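Local coordinates for mitogen-activated protein kinase, putative (Map kinase-like protein) (Leishmania major, PDB 3PG1) that probably transfers phosphate from ATP to serine and threonine residues of protein substrates, as a MAP kinase with the eukaryotic protein-kinase fold, at residues S68-C73 against Y347-I352; H88-G93 against M140-L145; E226-K231 against P287-V292. All blocks are in the same frame, centred on the assembly; numbering follows the deposited sequence.

Contact 1: S68-C73 against Y347-I352; sequences SDSFLC and YDMHKI
Met349 lies against the first turn of helix 70-85 and makes the tight part of this contact, reaching both Cys73 and Ser70 with its sulfur end. The two sulfurs meet at 3.7 Å, Cys73 SG to Met349 SD, and Cys73 SG is also 3.8 Å from Met349 CB, so the thiol rests alongside the methionine chain. Cys73 SG, anti to its own N (chi1 -171°), is carried out toward helix 346-360. The methionine bends at chi3 (-149°), and its methyl CE abuts the carbonyl oxygen of Ser70, 3.4 Å from Ser70 O. Beyond this the packing thins out. Ser70 OG is 4.0 Å from Met349 CE and is hydrogen-bonded to Thr344 O, just ahead of helix 346-360. His350, partly exposed, meets Cys73 SG only with its ring edge, CD2 to SG 4.3 Å, with the sulfur near the ring plane. The imidazole is held by other partners: NE2 is hydrogen-bonded to Leu67 O, Phe101 stacks on the ring, and His107 meets it edge-to-face. Further along, Met349 also touches Lys74 and Leu77. Helix 70-85, its start capped by Asp69, is the C helix of the kinase N-lobe, and helix 346-360 belongs to the C-terminal extension that MAP kinases fold back onto it. The two segments are therefore joined by polarisable sulfur and methyl surfaces without direct hydrogen bonds, while polar anchoring comes from the flanking Thr344 and Leu67 carbonyls.

Contact 2: H88-G93 against M140-L145; sequences HPNILG and MYHILL
Asn90 and His142 each set their CG anti to the carbonyl carbon (chi1 -66° and -71°), which brings the carboxamide of the loop and the imidazole of helix 133-152 together. The amide and ring planes stand nearly perpendicular, yet the bond between them is well formed: Asn90 ND2 donates to His142 ND1 at 3.1 Å, with an N-H...N angle of 161°, and lies at the ring edge in the imidazole plane. The other end of the amide, OD1, packs 3.6 Å from Leu145 CB, one turn further along the helix, and Asn90 CG lies 3.6 Å from His142 O. His88 and Asn90 belong to a type I turn from His88 to Ile91, in which Asn90 N donates to His88 ND1 at 3.1 Å. The loop is the one between the C helix and strand 96-100, carrying the His-Pro-Asn sequence familiar in protein kinases, and the helix is the E helix of the C-lobe. Asn90 ND2 also donates to Ile173 O, so this buried nitrogen bonds both to helix 133-152 and to strand 173-175, which should fix the amide's rotation. Because His142 ND1 accepts a hydrogen bond here, the ring, if neutral, would probably carry its hydrogen on NE2.

Contact 3: E226-K231 against P287-V292; sequences EMFNRK and PTADPV
Phe228 and Ala289 supply the apolar centre of this contact in a CH-pi arrangement. The methyl of Ala289 stands over the middle of the Phe228 ring, with CB 3.7 Å from the ring centroid and only 7° off the ring normal. Ala289 CA adds to the same patch, 3.5 Å from Phe228 CE1. At the ring's edge the hydroxyl of Thr288 slides past, OG1 to Phe228 CD1 3.6 Å. With chi1 at 66°, Thr288 OG1 sits between its own N and carbonyl carbon, turned to the end of helix 214-229.

Water joins the polar groups. One molecule donates to Phe228 O at 3.1 Å and is hydrogen-bonded to Thr288 OG1 at 2.8 Å. A second donates to Asn229 OD1 at 2.7 Å and accepts from Thr288 N at 3.0 Å, linking the amide oxygen to the loop backbone. Asn229 OD1 also lies beside Pro287 CD, while its ND2 donates to Val285 O.

Within the C-lobe, the last turn of helix 214-229, the F helix, is thus met by the loop leading into helix 291-300, which Asp290 N-caps. Phe228 reaches on to Ala293 and Ile297 of that helix and to Ile136 of helix 133-152, and Ala289 touches Leu294, so the ring lies where three helices come together.

How the contacts relate
Contact 2 is the buried one, its centre about 11 Å from the centre of the chain; contact 1, partly buried, and contact 3, at the surface, lie on opposite sides of that centre, their own centres about 47 Å apart. Chemistry follows place: sulfur packing in contact 1, a direct amide-imidazole hydrogen bond in contact 2, and a CH-pi contact with two bridging waters beside it in contact 3. Helix 70-85 connects contacts 1 and 2: it begins within 68-73 and ends just before the loop of 88-93. Contacts 2 and 3 touch: Met140 SD packs 3.4 Å from Met227 CE, joining helices 133-152 and 214-229 in the C-lobe.

Contact 1: S68-C73 against Y347-I352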
loop_
_atom_site.group_PDB
_atom_site.type_symbol
_atom_site.label_atom_id
_atom_site.label_comp_id
_atom_site.label_asym_id
_atom_site.label_seq_id
_atom_site.Cartn_x
_atom_site.Cartn_y
_atom_site.Cartn_z
ATOM N N SER A 68 19.616 14.849 8.873
ATOM C CA SER A 68 21.026 14.893 9.251
ATOM C C SER A 68 21.650 13.501 9.434
ATOM O O SER A 68 22.863 13.361 9.267
ATOM C CB SER A 68 21.232 15.754 10.489
ATOM O OG SER A 68 21.430 17.095 10.079
ATOM N N ASP A 69 20.833 12.473 9.760
ATOM C CA ASP A 69 21.340 11.109 9.937
ATOM C C ASP A 69 21.219 10.303 8.645
ATOM O O ASP A 69 20.121 10.185 8.106
ATOM C CB ASP A 69 20.642 10.383 11.102
ATOM C CG ASP A 69 21.048 8.923 11.209
ATOM O OD1 ASP A 69 22.150 8.651 11.736
ATOM O OD2 ASP A 69 20.291 8.057 10.714
ATOM N N SER A 70 22.344 9.712 8.195
ATOM C CA SER A 70 22.479 8.904 6.977
ATOM C C SER A 70 21.354 7.894 6.716
ATOM O O SER A 70 20.718 7.963 5.661
ATOM C CB SER A 70 23.833 8.200 6.947
ATOM O OG SER A 70 23.966 7.378 5.797
ATOM N N PHE A 71 21.125 6.958 7.662
ATOM C CA PHE A 71 20.121 5.900 7.537
ATOM C C PHE A 71 18.683 6.431 7.439
ATOM O O PHE A 71 17.966 6.077 6.500
ATOM C CB PHE A 71 20.282 4.863 8.667
ATOM C CG PHE A 71 19.175 3.839 8.765
ATOM C CD1 PHE A 71 19.156 2.729 7.930
ATOM C CD2 PHE A 71 18.154 3.981 9.697
ATOM C CE1 PHE A 71 18.126 1.790 8.014
ATOM C CE2 PHE A 71 17.125 3.044 9.779
ATOM C CZ PHE A 71 17.118 1.954 8.939
ATOM N N LEU A 72 18.273 7.266 8.409
ATOM C CA LEU A 72 16.933 7.864 8.465
ATOM C C LEU A 72 16.664 8.770 7.264
ATOM O O LEU A 72 15.572 8.697 6.695
ATOM C CB LEU A 72 16.689 8.603 9.798
ATOM C CG LEU A 72 16.882 7.772 11.081
ATOM C CD1 LEU A 72 16.800 8.645 12.320
ATOM C CD2 LEU A 72 15.914 6.592 11.147
ATOM N N CYS A 73 17.682 9.576 6.851
ATOM C CA CYS A 73 17.615 10.462 5.685
ATOM C C CYS A 73 17.326 9.634 4.429
ATOM O O CYS A 73 16.401 9.976 3.681
ATOM C CB CYS A 73 18.899 11.272 5.537
ATOM S SG CYS A 73 18.822 12.576 4.286
ATOM N N TYR A 347 24.782 14.925 2.718
ATOM C CA TYR A 347 24.903 16.075 1.819
ATOM C C TYR A 347 24.645 15.666 0.361
ATOM O O TYR A 347 24.144 16.480 -0.418
ATOM C CB TYR A 347 26.267 16.769 1.995
ATOM C CG TYR A 347 26.449 17.395 3.364
ATOM C CD1 TYR A 347 25.975 18.677 3.636
ATOM C CD2 TYR A 347 27.090 16.705 4.390
ATOM C CE1 TYR A 347 26.127 19.254 4.896
ATOM C CE2 TYR A 347 27.245 17.272 5.656
ATOM C CZ TYR A 347 26.762 18.548 5.904
ATOM O OH TYR A 347 26.927 19.124 7.143
ATOM N N ASP A 348 24.953 14.397 0.007
ATOM C CA ASP A 348 24.682 13.845 -1.326
ATOM C C ASP A 348 23.168 13.656 -1.484
ATOM O O ASP A 348 22.626 13.955 -2.548
ATOM C CB ASP A 348 25.422 12.504 -1.543
ATOM C CG ASP A 348 26.875 12.605 -1.997
ATOM O OD1 ASP A 348 27.267 13.675 -2.516
ATOM O OD2 ASP A 348 27.603 11.589 -1.892
ATOM N N MET A 349 22.492 13.208 -0.399
ATOM C CA MET A 349 21.045 12.980 -0.318
ATOM C C MET A 349 20.254 14.289 -0.362
ATOM O O MET A 349 19.215 14.337 -1.025
ATOM C CB MET A 349 20.687 12.201 0.955
ATOM C CG MET A 349 21.125 10.762 0.933
ATOM S SD MET A 349 20.669 9.963 2.483
ATOM C CE MET A 349 21.990 8.778 2.621
ATOM N N HIS A 350 20.744 15.345 0.352
ATOM C CA HIS A 350 20.151 16.689 0.403
ATOM C C HIS A 350 20.022 17.270 -1.007
ATOM O O HIS A 350 19.021 17.927 -1.309
ATOM C CB HIS A 350 21.010 17.626 1.273
ATOM C CG HIS A 350 20.792 17.503 2.754
ATOM N ND1 HIS A 350 21.304 18.441 3.629
ATOM C CD2 HIS A 350 20.118 16.568 3.465
ATOM C CE1 HIS A 350 20.930 18.051 4.837
ATOM N NE2 HIS A 350 20.218 16.928 4.787
ATOM N N LYS A 351 21.040 17.007 -1.873
ATOM C CA LYS A 351 21.072 17.402 -3.286
ATOM C C LYS A 351 19.953 16.673 -4.041
ATOM O O LYS A 351 19.296 17.288 -4.879
ATOM C CB LYS A 351 22.432 17.069 -3.919
ATOM N N ILE A 352 19.728 15.374 -3.726
ATOM C CA ILE A 352 18.659 14.566 -4.342
ATOM C C ILE A 352 17.288 15.125 -3.928
ATOM O O ILE A 352 16.413 15.200 -4.782
ATOM C CB ILE A 352 18.802 13.025 -4.127
ATOM C CG1 ILE A 352 20.201 12.516 -4.562
ATOM C CG2 ILE A 352 17.684 12.239 -4.864
ATOM C CD1 ILE A 352 20.563 11.106 -4.041
#

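Contact 2: H88-G93 against M140-L145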
loop_
_atom_site.group_PDB
_atom_site.type_symbol
_atom_site.label_atom_id
_atom_site.label_comp_id
_atom_site.label_asym_id
_atom_site.label_seq_id
_atom_site.Cartn_x
_atom_site.Cartn_y
_atom_site.Cartn_z
ATOM N N HIS A 88 -0.363 8.955 -11.574
ATOM C CA HIS A 88 -1.470 8.140 -12.045
ATOM C C HIS A 88 -2.673 8.304 -11.117
ATOM O O HIS A 88 -2.473 8.360 -9.907
ATOM C CB HIS A 88 -1.019 6.656 -12.122
ATOM C CG HIS A 88 -2.007 5.763 -12.801
ATOM N ND1 HIS A 88 -3.110 5.261 -12.124
ATOM C CD2 HIS A 88 -2.007 5.282 -14.056
ATOM C CE1 HIS A 88 -3.762 4.511 -12.993
ATOM N NE2 HIS A 88 -3.146 4.498 -14.175
ATOM N N PRO A 89 -3.917 8.345 -11.654
ATOM C CA PRO A 89 -5.092 8.535 -10.776
ATOM C C PRO A 89 -5.284 7.523 -9.645
ATOM O O PRO A 89 -5.949 7.836 -8.680
ATOM C CB PRO A 89 -6.298 8.501 -11.748
ATOM C CG PRO A 89 -5.748 8.690 -13.105
ATOM C CD PRO A 89 -4.316 8.229 -13.078
ATOM N N ASN A 90 -4.771 6.308 -9.786
ATOM C CA ASN A 90 -4.983 5.253 -8.789
ATOM C C ASN A 90 -3.879 5.113 -7.785
ATOM O O ASN A 90 -3.980 4.256 -6.908
ATOM C CB ASN A 90 -5.209 3.916 -9.473
ATOM C CG ASN A 90 -6.480 3.876 -10.263
ATOM O OD1 ASN A 90 -6.478 3.504 -11.432
ATOM N ND2 ASN A 90 -7.586 4.258 -9.650
ATOM N N ILE A 91 -2.835 5.950 -7.898
ATOM C CA ILE A 91 -1.662 5.944 -7.022
ATOM C C ILE A 91 -1.599 7.288 -6.323
ATOM O O ILE A 91 -1.549 8.327 -6.997
ATOM C CB ILE A 91 -0.353 5.635 -7.809
ATOM C CG1 ILE A 91 -0.404 4.252 -8.586
ATOM C CG2 ILE A 91 0.898 5.729 -6.868
ATOM C CD1 ILE A 91 -0.622 3.057 -7.723
ATOM N N LEU A 92 -1.596 7.284 -4.974
ATOM C CA LEU A 92 -1.551 8.553 -4.212
ATOM C C LEU A 92 -0.267 9.289 -4.546
ATOM O O LEU A 92 0.804 8.711 -4.498
ATOM C CB LEU A 92 -1.703 8.316 -2.690
ATOM C CG LEU A 92 -1.854 9.596 -1.815
ATOM C CD1 LEU A 92 -3.218 10.223 -2.007
ATOM C CD2 LEU A 92 -1.583 9.281 -0.347
ATOM N N GLY A 93 -0.392 10.514 -5.004
ATOM C CA GLY A 93 0.795 11.271 -5.392
ATOM C C GLY A 93 1.160 12.405 -4.473
ATOM O O GLY A 93 0.422 12.716 -3.530
ATOM N N MET A 140 -12.561 -3.038 -7.485
ATOM C CA MET A 140 -11.541 -4.039 -7.844
ATOM C C MET A 140 -10.809 -3.649 -9.130
ATOM O O MET A 140 -9.594 -3.830 -9.211
ATOM C CB MET A 140 -12.160 -5.451 -8.005
ATOM C CG MET A 140 -12.498 -6.126 -6.647
ATOM S SD MET A 140 -11.104 -6.053 -5.447
ATOM C CE MET A 140 -9.802 -6.902 -6.335
ATOM N N TYR A 141 -11.545 -3.099 -10.113
ATOM C CA TYR A 141 -10.917 -2.701 -11.380
ATOM C C TYR A 141 -9.821 -1.643 -11.070
ATOM O O TYR A 141 -8.708 -1.757 -11.558
ATOM C CB TYR A 141 -11.979 -2.182 -12.408
ATOM C CG TYR A 141 -11.401 -1.927 -13.797
ATOM C CD1 TYR A 141 -10.897 -2.977 -14.568
ATOM C CD2 TYR A 141 -11.357 -0.646 -14.333
ATOM C CE1 TYR A 141 -10.344 -2.747 -15.836
ATOM C CE2 TYR A 141 -10.855 -0.412 -15.625
ATOM C CZ TYR A 141 -10.318 -1.464 -16.357
ATOM O OH TYR A 141 -9.788 -1.248 -17.620
ATOM N N HIS A 142 -10.157 -0.638 -10.258
ATOM C CA HIS A 142 -9.240 0.446 -9.905
ATOM C C HIS A 142 -8.119 0.003 -8.976
ATOM O O HIS A 142 -6.972 0.455 -9.125
ATOM C CB HIS A 142 -10.027 1.648 -9.371
ATOM C CG HIS A 142 -10.799 2.362 -10.448
ATOM N ND1 HIS A 142 -10.339 3.548 -10.997
ATOM C CD2 HIS A 142 -11.942 2.007 -11.079
ATOM C CE1 HIS A 142 -11.222 3.887 -11.927
ATOM N NE2 HIS A 142 -12.202 2.990 -12.018
ATOM N N ILE A 143 -8.435 -0.904 -8.036
ATOM C CA ILE A 143 -7.398 -1.492 -7.160
ATOM C C ILE A 143 -6.372 -2.215 -8.027
ATOM O O ILE A 143 -5.170 -2.042 -7.809
ATOM C CB ILE A 143 -7.993 -2.470 -6.080
ATOM C CG1 ILE A 143 -8.832 -1.718 -5.002
ATOM C CG2 ILE A 143 -6.900 -3.361 -5.423
ATOM C CD1 ILE A 143 -9.873 -2.636 -4.256
ATOM N N LEU A 144 -6.831 -3.050 -8.990
ATOM C CA LEU A 144 -5.884 -3.809 -9.821
ATOM C C LEU A 144 -5.106 -2.918 -10.785
ATOM O O LEU A 144 -3.960 -3.215 -11.079
ATOM C CB LEU A 144 -6.574 -4.958 -10.556
ATOM C CG LEU A 144 -6.969 -6.129 -9.636
ATOM C CD1 LEU A 144 -7.945 -7.083 -10.348
ATOM C CD2 LEU A 144 -5.692 -6.895 -9.133
ATOM N N LEU A 145 -5.720 -1.831 -11.255
ATOM C CA LEU A 145 -5.000 -0.867 -12.123
ATOM C C LEU A 145 -3.896 -0.171 -11.303
ATOM O O LEU A 145 -2.799 -0.014 -11.800
ATOM C CB LEU A 145 -5.950 0.185 -12.724
ATOM C CG LEU A 145 -6.774 -0.273 -13.928
ATOM C CD1 LEU A 145 -7.743 0.832 -14.366
ATOM C CD2 LEU A 145 -5.864 -0.709 -15.133
#

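Contact 3: E226-K231 against P287-V292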
loop_
_atom_site.group_PDB
_atom_site.type_symbol
_atom_site.label_atom_id
_atom_site.label_comp_id
_atom_site.label_asym_id
_atom_site.label_seq_id
_atom_site.Cartn_x
_atom_site.Cartn_y
_atom_site.Cartn_z
ATOM N N GLU A 226 -13.487 -10.095 0.827
ATOM C CA GLU A 226 -13.914 -9.340 1.991
ATOM C C GLU A 226 -15.017 -8.345 1.651
ATOM O O GLU A 226 -15.883 -8.101 2.483
ATOM C CB GLU A 226 -12.734 -8.622 2.639
ATOM C CG GLU A 226 -13.084 -7.999 3.998
ATOM C CD GLU A 226 -11.890 -7.460 4.759
ATOM O OE1 GLU A 226 -10.740 -7.887 4.496
ATOM O OE2 GLU A 226 -12.104 -6.568 5.602
ATOM N N MET A 227 -14.997 -7.772 0.439
ATOM C CA MET A 227 -16.054 -6.822 0.079
ATOM C C MET A 227 -17.375 -7.561 -0.101
ATOM O O MET A 227 -18.424 -6.974 0.130
ATOM C CB MET A 227 -15.685 -6.052 -1.207
ATOM C CG MET A 227 -14.745 -4.887 -0.949
ATOM S SD MET A 227 -14.531 -3.790 -2.374
ATOM C CE MET A 227 -13.484 -4.759 -3.317
ATOM N N PHE A 228 -17.332 -8.822 -0.573
ATOM C CA PHE A 228 -18.563 -9.611 -0.724
ATOM C C PHE A 228 -19.072 -10.042 0.663
ATOM O O PHE A 228 -20.260 -9.893 0.975
ATOM C CB PHE A 228 -18.322 -10.875 -1.564
ATOM C CG PHE A 228 -18.290 -10.660 -3.056
ATOM C CD1 PHE A 228 -19.472 -10.528 -3.782
ATOM C CD2 PHE A 228 -17.070 -10.601 -3.741
ATOM C CE1 PHE A 228 -19.442 -10.282 -5.159
ATOM C CE2 PHE A 228 -17.036 -10.383 -5.123
ATOM C CZ PHE A 228 -18.225 -10.248 -5.829
ATOM N N ASN A 229 -18.157 -10.606 1.472
ATOM C CA ASN A 229 -18.449 -11.152 2.797
ATOM C C ASN A 229 -18.651 -10.138 3.901
ATOM O O ASN A 229 -19.320 -10.464 4.889
ATOM C CB ASN A 229 -17.398 -12.202 3.189
ATOM C CG ASN A 229 -17.438 -13.438 2.314
ATOM O OD1 ASN A 229 -18.306 -13.577 1.461
ATOM N ND2 ASN A 229 -16.463 -14.338 2.450
ATOM N N ARG A 230 -18.057 -8.933 3.770
ATOM C CA ARG A 230 -18.111 -7.856 4.779
ATOM C C ARG A 230 -17.345 -8.301 6.043
ATOM O O ARG A 230 -17.562 -7.775 7.124
ATOM C CB ARG A 230 -19.572 -7.404 5.102
ATOM C CG ARG A 230 -20.351 -6.934 3.870
ATOM C CD ARG A 230 -19.659 -5.790 3.134
ATOM N NE ARG A 230 -19.686 -4.531 3.894
ATOM C CZ ARG A 230 -20.673 -3.638 3.850
ATOM N NH1 ARG A 230 -20.590 -2.519 4.545
ATOM N NH2 ARG A 230 -21.753 -3.868 3.117
ATOM N N LYS A 231 -16.420 -9.265 5.869
ATOM C CA LYS A 231 -15.616 -9.852 6.936
ATOM C C LYS A 231 -14.355 -10.393 6.278
ATOM O O LYS A 231 -14.447 -10.970 5.184
ATOM C CB LYS A 231 -16.418 -10.977 7.610
ATOM C CG LYS A 231 -15.755 -11.598 8.825
ATOM C CD LYS A 231 -16.775 -12.287 9.739
ATOM C CE LYS A 231 -17.247 -13.648 9.276
ATOM N NZ LYS A 231 -18.176 -14.259 10.270
ATOM N N PRO A 287 -20.404 -16.582 -0.519
ATOM C CA PRO A 287 -21.763 -16.879 -1.000
ATOM C C PRO A 287 -22.464 -15.895 -1.917
ATOM O O PRO A 287 -23.289 -16.311 -2.748
ATOM C CB PRO A 287 -22.571 -17.180 0.292
ATOM C CG PRO A 287 -21.745 -16.739 1.429
ATOM C CD PRO A 287 -20.301 -16.722 0.951
ATOM N N THR A 288 -22.183 -14.598 -1.762
ATOM C CA THR A 288 -22.853 -13.574 -2.576
ATOM C C THR A 288 -22.103 -13.283 -3.891
ATOM O O THR A 288 -22.588 -12.479 -4.683
ATOM C CB THR A 288 -23.143 -12.323 -1.744
ATOM O OG1 THR A 288 -21.891 -11.722 -1.372
ATOM C CG2 THR A 288 -24.009 -12.630 -0.487
ATOM N N ALA A 289 -20.945 -13.936 -4.140
ATOM C CA ALA A 289 -20.234 -13.723 -5.414
ATOM C C ALA A 289 -20.837 -14.609 -6.494
ATOM O O ALA A 289 -21.031 -15.806 -6.253
ATOM C CB ALA A 289 -18.742 -14.039 -5.257
ATOM N N ASP A 290 -21.123 -14.040 -7.682
ATOM C CA ASP A 290 -21.614 -14.818 -8.814
ATOM C C ASP A 290 -20.489 -15.738 -9.393
ATOM O O ASP A 290 -19.335 -15.572 -8.993
ATOM C CB ASP A 290 -22.342 -13.946 -9.872
ATOM C CG ASP A 290 -21.533 -13.084 -10.829
ATOM O OD1 ASP A 290 -20.332 -13.377 -11.040
ATOM O OD2 ASP A 290 -22.125 -12.187 -11.445
ATOM N N PRO A 291 -20.790 -16.715 -10.292
ATOM C CA PRO A 291 -19.722 -17.631 -10.769
ATOM C C PRO A 291 -18.494 -17.023 -11.433
ATOM O O PRO A 291 -17.396 -17.542 -11.270
ATOM C CB PRO A 291 -20.466 -18.599 -11.698
ATOM C CG PRO A 291 -21.915 -18.599 -11.135
ATOM C CD PRO A 291 -22.124 -17.137 -10.797
ATOM N N VAL A 292 -18.668 -15.920 -12.133
ATOM C CA VAL A 292 -17.580 -15.227 -12.840
ATOM C C VAL A 292 -16.644 -14.565 -11.814
ATOM O O VAL A 292 -15.421 -14.653 -11.933
ATOM C CB VAL A 292 -18.106 -14.217 -13.888
ATOM C CG1 VAL A 292 -16.948 -13.601 -14.659
ATOM C CG2 VAL A 292 -19.106 -14.893 -14.856
HETATM O O HOH W 1 -22.229 -8.985 -1.233
HETATM O O HOH W 2 -20.794 -13.211 0.512
#